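Side-chain contacts in Non-ribosomal peptide synthetase (Streptomyces halstedii, PDB 3WV4), which belongs to the AMP-binding enzyme family of the ANL clan and forms the N-terminal part of a non-ribosomal peptide synthetase: residues A85-K90 against R118-V123; E373-D378 against R422-D427. All coordinates share one frame; numbering follows the deposited sequence.

In the fold
The two contacts lie in different parts of one AMP-binding-enzyme fold, their centres about 38 Å apart and their nearest atoms about 19 Å apart, so they do not touch. Interaction 1 comes first along the chain and is complete before interaction 2 opens. It joins the end of helix 73-89 to the chain entering strand 121-124 of a parallel sheet, about 20 Å from the centre of the chain. Interaction 2, about 25 Å from that centre, joins strands 371-375 and 422-425 of a mixed sheet. Each pairs an acidic side chain with an arginine beside a leucine contact; interaction 1 is the more buried.

Interaction 1. Residues A85-K90 against R118-V123; sequences AWLDGK and RGVVFV
Asp88 and Arg118 meet at about a right angle, yet their flat ends are nearly coplanar, carboxylate and guanidinium planes lying 13° apart. OD2 of Asp88 sits at the guanidinium edge and accepts a hydrogen bond from Arg118 NE through its syn lone pair, at 2.9 Å and with an N-H...O angle of 163°. A second, weak bond runs from Arg118 NH2 to the same OD2 at 3.5 Å, so one oxygen carries both bonds of this salt bridge. The other, OD1, rests 3.3 Å from Arg118 CD. A bend in the arginine chain at CB-CG (chi2 -66°) carries the guanidinium over to the helix; NH2 is also bonded to the backbone oxygen of Glu186. Directly after Arg118, Gly119 is the C-prime residue of a Schellman motif that ends helix 106-116; the chain then enters strand 121-124 of the parallel sheet. Val120, just past that turn, faces Leu87 tip to tip: Leu87 CD1 lies 4.1 Å from Val120 CG2, the methyl anti to the carbonyl carbon. Ala115 of helix 106-116 touches both side chains, and Ile98 of the neighbouring strand 97-101 packs against Val120.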
ATOM      1  N   ALA A  85     -22.432   2.659   5.185  1.00 37.02           N
ATOM      2  CA  ALA A  85     -23.890   2.501   5.234  1.00 38.03           C
ATOM      3  C   ALA A  85     -24.388   1.855   3.972  1.00 38.07           C
ATOM      4  O   ALA A  85     -25.308   1.076   4.001  1.00 36.81           O
ATOM      5  CB  ALA A  85     -24.570   3.833   5.409  1.00 38.29           C
ATOM      6  N   TRP A  86     -23.732   2.137   2.856  1.00 37.59           N
ATOM      7  CA  TRP A  86     -24.062   1.466   1.640  1.00 36.46           C
ATOM      8  C   TRP A  86     -23.785  -0.016   1.739  1.00 41.60           C
ATOM      9  O   TRP A  86     -24.564  -0.818   1.245  1.00 43.19           O
ATOM     10  CB  TRP A  86     -23.235   2.068   0.505  1.00 36.91           C
ATOM     11  CG  TRP A  86     -23.587   1.615  -0.821  1.00 34.11           C
ATOM     12  CD1 TRP A  86     -24.513   2.163  -1.645  1.00 34.92           C
ATOM     13  CD2 TRP A  86     -22.946   0.571  -1.555  1.00 35.29           C
ATOM     14  NE1 TRP A  86     -24.533   1.483  -2.855  1.00 36.48           N
ATOM     15  CE2 TRP A  86     -23.592   0.495  -2.830  1.00 34.10           C
ATOM     16  CE3 TRP A  86     -21.937  -0.358  -1.248  1.00 32.06           C
ATOM     17  CZ2 TRP A  86     -23.224  -0.426  -3.801  1.00 32.96           C
ATOM     18  CZ3 TRP A  86     -21.557  -1.276  -2.228  1.00 32.68           C
ATOM     19  CH2 TRP A  86     -22.220  -1.327  -3.477  1.00 32.83           C
ATOM     20  N   LEU A  87     -22.632  -0.398   2.293  1.00 42.47           N
ATOM     21  CA  LEU A  87     -22.380  -1.807   2.498  1.00 42.51           C
ATOM     22  C   LEU A  87     -23.482  -2.409   3.356  1.00 42.24           C
ATOM     23  O   LEU A  87     -24.033  -3.443   3.024  1.00 41.36           O
ATOM     24  CB  LEU A  87     -21.020  -2.035   3.170  1.00 42.60           C
ATOM     25  CG  LEU A  87     -19.812  -1.711   2.280  1.00 43.75           C
ATOM     26  CD1 LEU A  87     -18.516  -1.867   3.049  1.00 44.41           C
ATOM     27  CD2 LEU A  87     -19.802  -2.595   1.048  1.00 43.46           C
ATOM     28  N   ASP A  88     -23.802  -1.757   4.461  1.00 45.42           N
ATOM     29  CA  ASP A  88     -24.843  -2.234   5.354  1.00 46.82           C
ATOM     30  C   ASP A  88     -26.156  -2.414   4.573  1.00 46.94           C
ATOM     31  O   ASP A  88     -26.852  -3.412   4.729  1.00 47.57           O
ATOM     32  CB  ASP A  88     -25.043  -1.243   6.504  1.00 49.43           C
ATOM     33  CG  ASP A  88     -23.860  -1.197   7.476  1.00 49.72           C
ATOM     34  OD1 ASP A  88     -23.169  -2.229   7.584  1.00 50.19           O
ATOM     35  OD2 ASP A  88     -23.657  -0.123   8.128  1.00 46.72           O
ATOM     36  N   GLY A  89     -26.465  -1.445   3.723  1.00 47.06           N
ATOM     37  CA  GLY A  89     -27.696  -1.453   2.907  1.00 47.68           C
ATOM     38  C   GLY A  89     -27.741  -2.629   1.974  1.00 50.15           C
ATOM     39  O   GLY A  89     -28.795  -3.175   1.715  1.00 53.98           O
ATOM     40  N   LYS A  90     -26.589  -3.059   1.488  1.00 50.72           N
ATOM     41  CA  LYS A  90     -26.514  -4.206   0.567  1.00 49.35           C
ATOM     42  C   LYS A  90     -26.354  -5.530   1.308  1.00 46.40           C
ATOM     43  O   LYS A  90     -26.234  -6.570   0.692  1.00 43.80           O
ATOM     44  CB  LYS A  90     -25.316  -4.023  -0.360  1.00 51.18           C
ATOM     45  CG  LYS A  90     -25.453  -2.862  -1.326  1.00 51.89           C
ATOM     46  CD  LYS A  90     -26.352  -3.272  -2.473  1.00 56.33           C
ATOM     47  CE  LYS A  90     -26.466  -2.183  -3.512  1.00 58.74           C
ATOM     48  NZ  LYS A  90     -27.548  -1.261  -3.121  1.00 68.56           N
ATOM     49  N   ARG A 118     -16.409  -1.780   8.550  1.00 35.79           N
ATOM     50  CA  ARG A 118     -17.403  -2.835   8.676  1.00 38.13           C
ATOM     51  C   ARG A 118     -16.810  -4.206   8.732  1.00 38.72           C
ATOM     52  O   ARG A 118     -17.527  -5.187   8.604  1.00 40.53           O
ATOM     53  CB  ARG A 118     -18.447  -2.732   7.532  1.00 38.36           C
ATOM     54  CG  ARG A 118     -19.308  -1.486   7.670  1.00 41.60           C
ATOM     55  CD  ARG A 118     -20.186  -1.582   8.928  1.00 44.31           C
ATOM     56  NE  ARG A 118     -20.989  -0.378   9.201  1.00 45.48           N
ATOM     57  CZ  ARG A 118     -20.696   0.554  10.103  1.00 45.05           C
ATOM     58  NH1 ARG A 118     -19.572   0.511  10.813  1.00 50.31           N
ATOM     59  NH2 ARG A 118     -21.515   1.577  10.260  1.00 46.26           N
ATOM     60  N   GLY A 119     -15.497  -4.302   8.874  1.00 39.70           N
ATOM     61  CA  GLY A 119     -14.826  -5.607   8.790  1.00 39.16           C
ATOM     62  C   GLY A 119     -14.965  -6.284   7.461  1.00 38.72           C
ATOM     63  O   GLY A 119     -14.758  -7.492   7.347  1.00 41.58           O
ATOM     64  N   VAL A 120     -15.305  -5.534   6.428  1.00 37.65           N
ATOM     65  CA  VAL A 120     -15.414  -6.107   5.067  1.00 35.59           C
ATOM     66  C   VAL A 120     -14.010  -6.076   4.450  1.00 36.05           C
ATOM     67  O   VAL A 120     -13.185  -5.173   4.706  1.00 35.71           O
ATOM     68  CB  VAL A 120     -16.451  -5.281   4.249  1.00 36.43           C
ATOM     69  CG1 VAL A 120     -16.452  -5.567   2.755  1.00 36.78           C
ATOM     70  CG2 VAL A 120     -17.815  -5.529   4.817  1.00 37.16           C
ATOM     71  N   VAL A 121     -13.740  -7.067   3.626  1.00 36.69           N
ATOM     72  CA  VAL A 121     -12.445  -7.245   3.034  1.00 36.01           C
ATOM     73  C   VAL A 121     -12.335  -6.637   1.649  1.00 34.20           C
ATOM     74  O   VAL A 121     -13.020  -7.057   0.727  1.00 38.12           O
ATOM     75  CB  VAL A 121     -12.078  -8.738   2.970  1.00 38.96           C
ATOM     76  CG1 VAL A 121     -10.621  -8.883   2.543  1.00 38.65           C
ATOM     77  CG2 VAL A 121     -12.289  -9.362   4.339  1.00 38.87           C
ATOM     78  N   PHE A 122     -11.396  -5.711   1.514  1.00 32.22           N
ATOM     79  CA  PHE A 122     -11.105  -4.975   0.304  1.00 32.21           C
ATOM     80  C   PHE A 122     -10.161  -5.791  -0.572  1.00 33.48           C
ATOM     81  O   PHE A 122      -9.074  -6.203  -0.107  1.00 34.59           O
ATOM     82  CB  PHE A 122     -10.412  -3.704   0.751  1.00 31.56           C
ATOM     83  CG  PHE A 122     -10.153  -2.690  -0.329  1.00 32.01           C
ATOM     84  CD1 PHE A 122     -11.200  -2.010  -0.934  1.00 30.34           C
ATOM     85  CD2 PHE A 122      -8.846  -2.339  -0.674  1.00 32.29           C
ATOM     86  CE1 PHE A 122     -10.963  -1.033  -1.874  1.00 28.97           C
ATOM     87  CE2 PHE A 122      -8.595  -1.376  -1.643  1.00 31.56           C
ATOM     88  CZ  PHE A 122      -9.676  -0.726  -2.252  1.00 32.36           C
ATOM     89  N   VAL A 123     -10.568  -6.006  -1.829  1.00 33.24           N
ATOM     90  CA  VAL A 123      -9.805  -6.797  -2.830  1.00 33.51           C
ATOM     91  C   VAL A 123      -9.620  -5.945  -4.069  1.00 33.31           C
ATOM     92  O   VAL A 123     -10.420  -5.985  -4.976  1.00 35.50           O
ATOM     93  CB  VAL A 123     -10.541  -8.079  -3.228  1.00 33.99           C
ATOM     94  CG1 VAL A 123      -9.618  -9.021  -4.014  1.00 35.72           C
ATOM     95  CG2 VAL A 123     -11.057  -8.810  -2.011  1.00 34.31           C
TER

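Interaction 2. Residues E373-D378 against R422-D427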
ATOM      1  N   GLU A 373      16.473 -13.051   9.841  1.00 35.66           N
ATOM      2  CA  GLU A 373      17.540 -14.055  10.063  1.00 38.95           C
ATOM      3  C   GLU A 373      17.865 -14.758   8.784  1.00 38.54           C
ATOM      4  O   GLU A 373      16.970 -15.054   7.962  1.00 36.68           O
ATOM      5  CB  GLU A 373      17.124 -15.102  11.074  1.00 42.47           C
ATOM      6  CG  GLU A 373      16.898 -14.596  12.476  1.00 45.90           C
ATOM      7  CD  GLU A 373      15.844 -15.412  13.169  1.00 52.52           C
ATOM      8  OE1 GLU A 373      14.724 -15.554  12.594  1.00 66.61           O
ATOM      9  OE2 GLU A 373      16.130 -15.943  14.253  1.00 53.36           O
ATOM     10  N   ILE A 374      19.147 -15.068   8.641  1.00 38.68           N
ATOM     11  CA  ILE A 374      19.639 -15.784   7.481  1.00 39.65           C
ATOM     12  C   ILE A 374      19.775 -17.277   7.876  1.00 44.78           C
ATOM     13  O   ILE A 374      20.517 -17.586   8.794  1.00 44.45           O
ATOM     14  CB  ILE A 374      20.995 -15.227   7.078  1.00 37.80           C
ATOM     15  CG1 ILE A 374      20.963 -13.712   6.848  1.00 38.18           C
ATOM     16  CG2 ILE A 374      21.498 -15.881   5.806  1.00 42.57           C
ATOM     17  CD1 ILE A 374      19.983 -13.250   5.799  1.00 38.18           C
ATOM     18  N   LEU A 375      19.044 -18.177   7.213  1.00 45.54           N
ATOM     19  CA  LEU A 375      19.064 -19.621   7.547  1.00 48.93           C
ATOM     20  C   LEU A 375      19.825 -20.495   6.534  1.00 50.92           C
ATOM     21  O   LEU A 375      19.822 -20.172   5.342  1.00 41.97           O
ATOM     22  CB  LEU A 375      17.633 -20.119   7.634  1.00 50.29           C
ATOM     23  CG  LEU A 375      16.793 -19.448   8.731  1.00 52.56           C
ATOM     24  CD1 LEU A 375      15.496 -20.207   8.994  1.00 54.25           C
ATOM     25  CD2 LEU A 375      17.588 -19.283  10.024  1.00 54.07           C
ATOM     26  N   ASP A 376      20.502 -21.565   7.008  1.00 55.77           N
ATOM     27  CA  ASP A 376      21.161 -22.557   6.111  1.00 63.06           C
ATOM     28  C   ASP A 376      20.132 -23.495   5.522  1.00 66.48           C
ATOM     29  O   ASP A 376      18.933 -23.367   5.795  1.00 68.39           O
ATOM     30  CB  ASP A 376      22.315 -23.370   6.805  1.00 65.33           C
ATOM     31  CG  ASP A 376      21.837 -24.284   7.978  1.00 67.07           C
ATOM     32  OD1 ASP A 376      20.828 -24.997   7.842  1.00 66.71           O
ATOM     33  OD2 ASP A 376      22.500 -24.307   9.045  1.00 63.93           O
ATOM     34  N   GLU A 377      20.607 -24.452   4.729  1.00 71.71           N
ATOM     35  CA  GLU A 377      19.748 -25.471   4.122  1.00 71.43           C
ATOM     36  C   GLU A 377      18.865 -26.206   5.142  1.00 68.67           C
ATOM     37  O   GLU A 377      17.736 -26.579   4.853  1.00 62.37           O
ATOM     38  CB  GLU A 377      20.630 -26.481   3.392  1.00 79.51           C
ATOM     39  CG  GLU A 377      19.894 -27.427   2.437  1.00 84.91           C
ATOM     40  CD  GLU A 377      20.645 -28.736   2.209  1.00 85.61           C
ATOM     41  OE1 GLU A 377      20.637 -29.252   1.068  1.00 79.74           O
ATOM     42  OE2 GLU A 377      21.250 -29.249   3.180  1.00 91.72           O
ATOM     43  N   ASP A 378      19.411 -26.423   6.335  1.00 73.71           N
ATOM     44  CA  ASP A 378      18.734 -27.152   7.397  1.00 71.26           C
ATOM     45  C   ASP A 378      17.933 -26.274   8.319  1.00 69.47           C
ATOM     46  O   ASP A 378      17.340 -26.765   9.279  1.00 67.69           O
ATOM     47  CB  ASP A 378      19.766 -27.920   8.210  1.00 75.44           C
ATOM     48  CG  ASP A 378      20.470 -28.992   7.388  1.00 75.51           C
ATOM     49  OD1 ASP A 378      19.774 -29.788   6.725  1.00 71.68           O
ATOM     50  OD2 ASP A 378      21.725 -29.020   7.399  1.00 75.98           O
ATOM     51  N   ARG A 422       7.315 -17.577  10.830  1.00 49.28           N
ATOM     52  CA  ARG A 422       8.554 -17.237  10.107  1.00 46.02           C
ATOM     53  C   ARG A 422       8.351 -17.259   8.627  1.00 42.30           C
ATOM     54  O   ARG A 422       7.968 -18.282   8.058  1.00 38.41           O
ATOM     55  CB  ARG A 422       9.722 -18.133  10.486  1.00 49.86           C
ATOM     56  CG  ARG A 422      10.928 -18.014   9.547  1.00 54.59           C
ATOM     57  CD  ARG A 422      12.266 -18.083  10.270  1.00 58.84           C
ATOM     58  NE  ARG A 422      12.216 -18.925  11.455  1.00 67.12           N
ATOM     59  CZ  ARG A 422      12.936 -18.729  12.553  1.00 72.63           C
ATOM     60  NH1 ARG A 422      13.779 -17.708  12.623  1.00 72.23           N
ATOM     61  NH2 ARG A 422      12.803 -19.563  13.590  1.00 76.70           N
ATOM     62  N   LEU A 423       8.553 -16.105   7.993  1.00 38.37           N
ATOM     63  CA  LEU A 423       8.402 -16.023   6.542  1.00 38.93           C
ATOM     64  C   LEU A 423       9.702 -16.370   5.885  1.00 38.92           C
ATOM     65  O   LEU A 423      10.726 -15.760   6.168  1.00 38.26           O
ATOM     66  CB  LEU A 423       8.002 -14.611   6.094  1.00 36.35           C
ATOM     67  CG  LEU A 423       8.030 -14.360   4.601  1.00 36.02           C
ATOM     68  CD1 LEU A 423       6.903 -15.137   3.937  1.00 35.74           C
ATOM     69  CD2 LEU A 423       7.985 -12.855   4.296  1.00 35.31           C
ATOM     70  N   HIS A 424       9.648 -17.327   4.970  1.00 42.33           N
ATOM     71  CA  HIS A 424      10.799 -17.710   4.154  1.00 41.41           C
ATOM     72  C   HIS A 424      10.617 -17.088   2.798  1.00 41.12           C
ATOM     73  O   HIS A 424       9.685 -17.438   2.069  1.00 41.27           O
ATOM     74  CB  HIS A 424      10.861 -19.252   4.039  1.00 45.31           C
ATOM     75  CG  HIS A 424      11.208 -19.934   5.322  1.00 45.10           C
ATOM     76  ND1 HIS A 424      12.436 -20.525   5.547  1.00 46.51           N
ATOM     77  CD2 HIS A 424      10.492 -20.109   6.454  1.00 47.42           C
ATOM     78  CE1 HIS A 424      12.458 -21.028   6.768  1.00 47.90           C
ATOM     79  NE2 HIS A 424      11.292 -20.788   7.338  1.00 48.67           N
ATOM     80  N   THR A 425      11.508 -16.172   2.436  1.00 37.90           N
ATOM     81  CA  THR A 425      11.273 -15.326   1.278  1.00 37.97           C
ATOM     82  C   THR A 425      11.647 -15.945  -0.066  1.00 39.63           C
ATOM     83  O   THR A 425      11.239 -15.444  -1.119  1.00 40.62           O
ATOM     84  CB  THR A 425      12.129 -14.055   1.374  1.00 35.67           C
ATOM     85  OG1 THR A 425      13.511 -14.417   1.256  1.00 35.79           O
ATOM     86  CG2 THR A 425      11.865 -13.295   2.708  1.00 35.81           C
ATOM     87  N   GLY A 426      12.519 -16.952  -0.049  1.00 38.83           N
ATOM     88  CA  GLY A 426      13.063 -17.489  -1.276  1.00 39.86           C
ATOM     89  C   GLY A 426      14.104 -16.568  -1.859  1.00 39.42           C
ATOM     90  O   GLY A 426      14.583 -16.788  -2.949  1.00 38.68           O
ATOM     91  N   ASP A 427      14.476 -15.517  -1.147  1.00 38.04           N
ATOM     92  CA  ASP A 427      15.591 -14.702  -1.599  1.00 37.55           C
ATOM     93  C   ASP A 427      16.806 -15.116  -0.774  1.00 36.65           C
ATOM     94  O   ASP A 427      16.674 -15.583   0.360  1.00 37.53           O
ATOM     95  CB  ASP A 427      15.280 -13.219  -1.463  1.00 37.90           C
ATOM     96  CG  ASP A 427      14.237 -12.725  -2.484  1.00 40.83           C
ATOM     97  OD1 ASP A 427      14.150 -13.281  -3.597  1.00 38.33           O
ATOM     98  OD2 ASP A 427      13.510 -11.760  -2.146  1.00 40.40           O
TER
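Strands 373-375 and 422-425 belong to one mixed sheet but are not direct neighbours: both pair antiparallel with strand 388-393, which lies between them. Their axes approach to 9.6 Å and their directions differ by 63°, a strong twist across the shared strand. The nearest CA pairs, Glu373 with Arg422 at 9.5 Å and Leu375 with His424 at 9.1 Å, are too far apart for anything but side chains to bridge, and these reach over the middle strand, where Thr391 touches Leu375, Arg422 and His424. Leu375 is the buried member. Its CD1 lies over one face of the Arg422 guanidinium and 4.1 Å from Arg422 CD, the two chains crossing obliquely. Glu373 comes instead to the guanidinium edge, its carboxylate turned 27° from the guanidinium plane. The model places OE1 of Glu373 and NH1 of Arg422 as a salt bridge, but too close together for their exact positions to be trusted. The side chains of His424 and Leu375 cross at about a right angle. While His424 ND1 is hydrogen-bonded to Glu389 OE1, His424 CE1, the carbon between the two ring nitrogens, stands 3.9 Å from Leu375 CD1.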